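Local coordinates for possible prolidase (Bifidobacterium longum NCC2705, PDB 2P9B), which probably acts as an amidohydrolase on carbon-nitrogen bonds other than peptide bonds, although it has also been considered a possible prolidase, its substrate being uncertain, at residues 306-311 and 348-353; 352-357 and 435-440. All blocks are in the same frame, centred on the assembly; numbering follows the deposited sequence.

Both contacts hang on the later part of the loop between helices 313-335 and 356-367, in a protein of the amidohydrolase family, one of the TIM-barrel clan. In contact 1 this loop reaches back to the short helix 306-309; in contact 2 its last residues meet 435-440, where the C-terminal helix 439-449 begins. The two share Pro352 and Gln353, and their centres lie 13 Å apart on the same side of the chain's centre. The C-terminal helix touches both: its Leu444 meets Val308 and its Leu445 meets Pro352. The later part of the loop is thus held by parts of the chain that come before and after it.

Contact 1: 306-311 and 348-353; sequences QDVTGI and MTFVPQ
Phe350 reaches from its loop to the end of the short helix 306-309 and meets Val308 and Thr309 there. This is a small surface contact at the periphery of an amidohydrolase of the TIM-barrel clan, joining a type I beta turn, Met348 to Val351, to the end of a short helix; no hydrogen bond crosses it.

The apolar contacts come from the far end of the ring. Val308 CG1 lies 3.7 Å from Phe350 CZ, and this methyl gets there because it stands anti to the backbone N (chi1 -179°). Thr309 brings its methyl rather than its hydroxyl: CG2 is 3.8 Å from Phe350 CE2, approaching obliquely, while OG1 makes a weak hydrogen bond back to Gly305 O. Leu304, in the loop before the helix, also touches both Thr309 and Phe350. With an alanine at Phe350, the methyls of Val308 and Thr309 would probably lose the ring they rest against, opening a gap between turn and helix end.

One polar atom takes part: the carbonyl O of Val308 sits at the ring edge, close to the ring plane, 3.7 Å from Phe350 CZ.

Backbone bonds shape the two sides. Val351 N to Met348 O closes the turn at 3.0 Å. On the helix, Gly310 N bonds to Gln306 O, and Gly310 then leaves helical geometry with a positive phi of 81°. Within the turn, Thr349 CG2 rests over the centre of the Phe350 ring, 3.9 Å above its plane.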
loop_
_atom_site.group_PDB
_atom_site.type_symbol
_atom_site.label_atom_id
_atom_site.label_comp_id
_atom_site.label_asym_id
_atom_site.label_seq_id
_atom_site.Cartn_x
_atom_site.Cartn_y
_atom_site.Cartn_z
ATOM N N GLN A 306 -5.177 20.699 -17.655
ATOM C CA GLN A 306 -6.477 20.098 -17.934
ATOM C C GLN A 306 -6.519 19.485 -19.329
ATOM O O GLN A 306 -7.337 18.611 -19.607
ATOM C CB GLN A 306 -7.578 21.146 -17.803
ATOM C CG GLN A 306 -7.628 21.804 -16.444
ATOM C CD GLN A 306 -8.655 22.907 -16.381
ATOM O OE1 GLN A 306 -9.858 22.655 -16.441
ATOM N NE2 GLN A 306 -8.186 24.143 -16.266
ATOM N N ASP A 307 -5.639 19.951 -20.206
ATOM C CA ASP A 307 -5.577 19.429 -21.564
ATOM C C ASP A 307 -5.077 17.992 -21.509
ATOM O O ASP A 307 -5.336 17.192 -22.409
ATOM C CB ASP A 307 -4.623 20.272 -22.409
ATOM C CG ASP A 307 -3.224 20.315 -21.831
ATOM O OD1 ASP A 307 -3.063 20.823 -20.699
ATOM O OD2 ASP A 307 -2.285 19.838 -22.501
ATOM N N VAL A 308 -4.357 17.673 -20.439
ATOM C CA VAL A 308 -3.809 16.339 -20.250
ATOM C C VAL A 308 -4.748 15.471 -19.422
ATOM O O VAL A 308 -5.035 14.333 -19.786
ATOM C CB VAL A 308 -2.439 16.395 -19.536
ATOM C CG1 VAL A 308 -1.874 14.990 -19.384
ATOM C CG2 VAL A 308 -1.478 17.276 -20.320
ATOM N N THR A 309 -5.228 16.020 -18.310
ATOM C CA THR A 309 -6.122 15.294 -17.414
ATOM C C THR A 309 -7.560 15.228 -17.914
ATOM O O THR A 309 -8.249 14.231 -17.702
ATOM C CB THR A 309 -6.130 15.926 -16.016
ATOM O OG1 THR A 309 -6.556 17.290 -16.114
ATOM C CG2 THR A 309 -4.740 15.875 -15.402
ATOM N N GLY A 310 -8.017 16.297 -18.555
ATOM C CA GLY A 310 -9.373 16.323 -19.075
ATOM C C GLY A 310 -10.456 16.643 -18.058
ATOM O O GLY A 310 -11.641 16.458 -18.335
ATOM N N ILE A 311 -10.068 17.121 -16.881
ATOM C CA ILE A 311 -11.051 17.457 -15.859
ATOM C C ILE A 311 -11.564 18.877 -16.064
ATOM O O ILE A 311 -10.870 19.722 -16.633
ATOM C CB ILE A 311 -10.459 17.331 -14.434
ATOM C CG1 ILE A 311 -9.305 18.320 -14.248
ATOM C CG2 ILE A 311 -9.968 15.911 -14.204
ATOM C CD1 ILE A 311 -8.739 18.330 -12.840
HETATM N N MSE A 348 -5.445 4.192 -11.448
HETATM C CA MSE A 348 -5.904 5.508 -11.882
HETATM C C MSE A 348 -5.102 5.841 -13.138
HETATM O O MSE A 348 -3.971 5.384 -13.302
HETATM C CB MSE A 348 -5.647 6.570 -10.804
HETATM C CG MSE A 348 -6.351 6.336 -9.468
HETATM SE SE MSE A 348 -8.304 6.402 -9.510
HETATM C CE MSE A 348 -8.707 4.499 -9.579
ATOM N N THR A 349 -5.691 6.630 -14.028
ATOM C CA THR A 349 -5.021 6.996 -15.268
ATOM C C THR A 349 -3.583 7.468 -15.067
ATOM O O THR A 349 -2.694 7.090 -15.825
ATOM C CB THR A 349 -5.797 8.104 -16.015
ATOM O OG1 THR A 349 -7.125 7.648 -16.306
ATOM C CG2 THR A 349 -5.092 8.461 -17.317
ATOM N N PHE A 350 -3.350 8.285 -14.043
ATOM C CA PHE A 350 -2.009 8.801 -13.797
ATOM C C PHE A 350 -1.265 8.199 -12.607
ATOM O O PHE A 350 -0.361 8.822 -12.053
ATOM C CB PHE A 350 -2.062 10.325 -13.675
ATOM C CG PHE A 350 -2.488 11.014 -14.943
ATOM C CD1 PHE A 350 -1.645 11.045 -16.049
ATOM C CD2 PHE A 350 -3.750 11.591 -15.046
ATOM C CE1 PHE A 350 -2.051 11.640 -17.245
ATOM C CE2 PHE A 350 -4.167 12.190 -16.238
ATOM C CZ PHE A 350 -3.315 12.211 -17.339
ATOM N N VAL A 351 -1.647 6.987 -12.215
ATOM C CA VAL A 351 -0.969 6.297 -11.116
ATOM C C VAL A 351 -0.589 4.907 -11.615
ATOM O O VAL A 351 -1.357 3.954 -11.497
ATOM C CB VAL A 351 -1.859 6.147 -9.868
ATOM C CG1 VAL A 351 -1.035 5.567 -8.718
ATOM C CG2 VAL A 351 -2.454 7.495 -9.473
ATOM N N PRO A 352 0.612 4.778 -12.187
ATOM C CA PRO A 352 1.078 3.492 -12.708
ATOM C C PRO A 352 1.137 2.406 -11.644
ATOM O O PRO A 352 1.431 2.683 -10.480
ATOM C CB PRO A 352 2.457 3.830 -13.261
ATOM C CG PRO A 352 2.304 5.263 -13.693
ATOM C CD PRO A 352 1.563 5.853 -12.522
ATOM N N GLN A 353 0.865 1.175 -12.058
ATOM C CA GLN A 353 0.899 0.030 -11.151
ATOM C C GLN A 353 2.319 -0.177 -10.632
ATOM O O GLN A 353 2.519 -0.719 -9.548
ATOM C CB GLN A 353 0.458 -1.244 -11.882
ATOM C CG GLN A 353 -0.996 -1.248 -12.355
ATOM C CD GLN A 353 -1.983 -1.486 -11.226
ATOM O OE1 GLN A 353 -1.595 -1.626 -10.062
ATOM N NE2 GLN A 353 -3.270 -1.537 -11.568
#

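Contact 2: 352-357 and 435-440; sequences PQYATW and PKRFAD
Tyr354 fills most of this contact, its ring lying between Pro352 of its own turn and Arg437 across the gap. Its CG sits between the backbone N and the carbonyl carbon, and this chi1 of 55° sets the ring alongside residues 435-438. Pro352 CB lies over one face, 3.5 Å above the plane; over the opposite face Arg437 CG makes a CH-pi contact, 4.2 Å from the ring centroid. At the root of the side chain, Tyr354 CB packs on Pro435 CG at 3.7 Å.

The phenol oxygen accepts a nearly straight bond from Phe438 N (3.0 Å to Tyr354 OH, 168°) and also hydrogen-bonds Asp442 OD1, so two partners fix the tip of the side chain.

Arg437 runs extended from CG to NE, then turns its guanidinium 73° from the tyrosine ring plane. Pro435 CG lies over one guanidinium face, 3.6 Å above it, and NH2 bonds Glu418 O. Arg437 NH1 donates to a water 2.8 Å away, which is also hydrogen-bonded to Tyr354 O and so bridges the two segments.

Phe438 is the N-cap residue of helix 439-449; its N-H, bonded to Tyr354 OH just ahead of the first turn, ties the C-terminal helix to the loop leading into helix 356-367 of this amidohydrolase-family protein.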
loop_
_atom_site.group_PDB
_atom_site.type_symbol
_atom_site.label_atom_id
_atom_site.label_comp_id
_atom_site.label_asym_id
_atom_site.label_seq_id
_atom_site.Cartn_x
_atom_site.Cartn_y
_atom_site.Cartn_z
ATOM N N PRO A 352 0.612 4.778 -12.187
ATOM C CA PRO A 352 1.078 3.492 -12.708
ATOM C C PRO A 352 1.137 2.406 -11.644
ATOM O O PRO A 352 1.431 2.683 -10.480
ATOM C CB PRO A 352 2.457 3.830 -13.261
ATOM C CG PRO A 352 2.304 5.263 -13.693
ATOM C CD PRO A 352 1.563 5.853 -12.522
ATOM N N GLN A 353 0.865 1.175 -12.058
ATOM C CA GLN A 353 0.899 0.030 -11.151
ATOM C C GLN A 353 2.319 -0.177 -10.632
ATOM O O GLN A 353 2.519 -0.719 -9.548
ATOM C CB GLN A 353 0.458 -1.244 -11.882
ATOM C CG GLN A 353 -0.996 -1.248 -12.355
ATOM C CD GLN A 353 -1.983 -1.486 -11.226
ATOM O OE1 GLN A 353 -1.595 -1.626 -10.062
ATOM N NE2 GLN A 353 -3.270 -1.537 -11.568
ATOM N N TYR A 354 3.300 0.267 -11.410
ATOM C CA TYR A 354 4.700 0.092 -11.044
ATOM C C TYR A 354 5.360 1.297 -10.376
ATOM O O TYR A 354 6.564 1.274 -10.119
ATOM C CB TYR A 354 5.501 -0.278 -12.294
ATOM C CG TYR A 354 5.328 0.716 -13.431
ATOM C CD1 TYR A 354 5.919 1.983 -13.379
ATOM C CD2 TYR A 354 4.546 0.401 -14.540
ATOM C CE1 TYR A 354 5.733 2.910 -14.407
ATOM C CE2 TYR A 354 4.353 1.321 -15.571
ATOM C CZ TYR A 354 4.946 2.572 -15.498
ATOM O OH TYR A 354 4.740 3.490 -16.507
ATOM N N ALA A 355 4.582 2.335 -10.077
ATOM C CA ALA A 355 5.150 3.547 -9.501
ATOM C C ALA A 355 5.045 3.721 -7.990
ATOM O O ALA A 355 5.025 4.842 -7.498
ATOM C CB ALA A 355 4.549 4.772 -10.207
ATOM N N THR A 356 5.007 2.625 -7.242
ATOM C CA THR A 356 4.917 2.755 -5.792
ATOM C C THR A 356 6.050 3.633 -5.241
ATOM O O THR A 356 5.832 4.446 -4.345
ATOM C CB THR A 356 4.970 1.368 -5.107
ATOM O OG1 THR A 356 3.811 0.616 -5.473
ATOM C CG2 THR A 356 5.011 1.516 -3.584
ATOM N N TRP A 357 7.249 3.480 -5.803
ATOM C CA TRP A 357 8.416 4.233 -5.346
ATOM C C TRP A 357 8.193 5.747 -5.304
ATOM O O TRP A 357 8.734 6.440 -4.442
ATOM C CB TRP A 357 9.631 3.940 -6.239
ATOM C CG TRP A 357 9.534 4.587 -7.590
ATOM C CD1 TRP A 357 8.876 4.110 -8.686
ATOM C CD2 TRP A 357 10.020 5.888 -7.948
ATOM N NE1 TRP A 357 8.913 5.039 -9.702
ATOM C CE2 TRP A 357 9.608 6.137 -9.274
ATOM C CE3 TRP A 357 10.756 6.869 -7.269
ATOM C CZ2 TRP A 357 9.913 7.331 -9.939
ATOM C CZ3 TRP A 357 11.056 8.056 -7.930
ATOM C CH2 TRP A 357 10.632 8.273 -9.254
ATOM N N PRO A 435 9.000 -4.364 -14.611
ATOM C CA PRO A 435 7.717 -4.024 -15.224
ATOM C C PRO A 435 7.822 -3.329 -16.577
ATOM O O PRO A 435 8.812 -2.663 -16.880
ATOM C CB PRO A 435 7.074 -3.129 -14.172
ATOM C CG PRO A 435 8.250 -2.382 -13.641
ATOM C CD PRO A 435 9.290 -3.478 -13.470
ATOM N N LYS A 436 6.792 -3.499 -17.394
ATOM C CA LYS A 436 6.754 -2.845 -18.689
ATOM C C LYS A 436 6.306 -1.425 -18.358
ATOM O O LYS A 436 5.254 -1.229 -17.752
ATOM C CB LYS A 436 5.729 -3.528 -19.598
ATOM C CG LYS A 436 5.643 -2.934 -20.991
ATOM C CD LYS A 436 4.648 -3.695 -21.853
ATOM C CE LYS A 436 5.064 -5.149 -22.045
ATOM N NZ LYS A 436 6.404 -5.274 -22.691
ATOM N N ARG A 437 7.106 -0.436 -18.735
ATOM C CA ARG A 437 6.768 0.948 -18.435
ATOM C C ARG A 437 6.170 1.681 -19.627
ATOM O O ARG A 437 6.319 1.255 -20.771
ATOM C CB ARG A 437 8.018 1.677 -17.940
ATOM C CG ARG A 437 8.639 1.018 -16.726
ATOM C CD ARG A 437 10.078 1.450 -16.526
ATOM N NE ARG A 437 10.757 0.596 -15.556
ATOM C CZ ARG A 437 10.545 0.625 -14.244
ATOM N NH1 ARG A 437 9.670 1.477 -13.721
ATOM N NH2 ARG A 437 11.204 -0.208 -13.456
ATOM N N PHE A 438 5.468 2.774 -19.346
ATOM C CA PHE A 438 4.853 3.583 -20.390
ATOM C C PHE A 438 5.596 4.909 -20.434
ATOM O O PHE A 438 5.336 5.807 -19.638
ATOM C CB PHE A 438 3.372 3.801 -20.083
ATOM C CG PHE A 438 2.565 2.533 -20.099
ATOM C CD1 PHE A 438 2.370 1.833 -21.288
ATOM C CD2 PHE A 438 2.024 2.020 -18.924
ATOM C CE1 PHE A 438 1.650 0.639 -21.307
ATOM C CE2 PHE A 438 1.302 0.825 -18.930
ATOM C CZ PHE A 438 1.116 0.135 -20.124
ATOM N N ALA A 439 6.535 5.009 -21.369
ATOM C CA ALA A 439 7.360 6.200 -21.530
ATOM C C ALA A 439 6.592 7.521 -21.531
ATOM O O ALA A 439 7.010 8.481 -20.884
ATOM C CB ALA A 439 8.185 6.081 -22.808
ATOM N N ASP A 440 5.477 7.572 -22.252
ATOM C CA ASP A 440 4.682 8.795 -22.334
ATOM C C ASP A 440 4.167 9.250 -20.971
ATOM O O ASP A 440 4.322 10.411 -20.598
ATOM C CB ASP A 440 3.506 8.601 -23.304
ATOM C CG ASP A 440 2.497 7.577 -22.814
ATOM O OD1 ASP A 440 2.905 6.453 -22.457
ATOM O OD2 ASP A 440 1.289 7.896 -22.793
HETATM O O HOH W 1 8.979 0.676 -11.108
#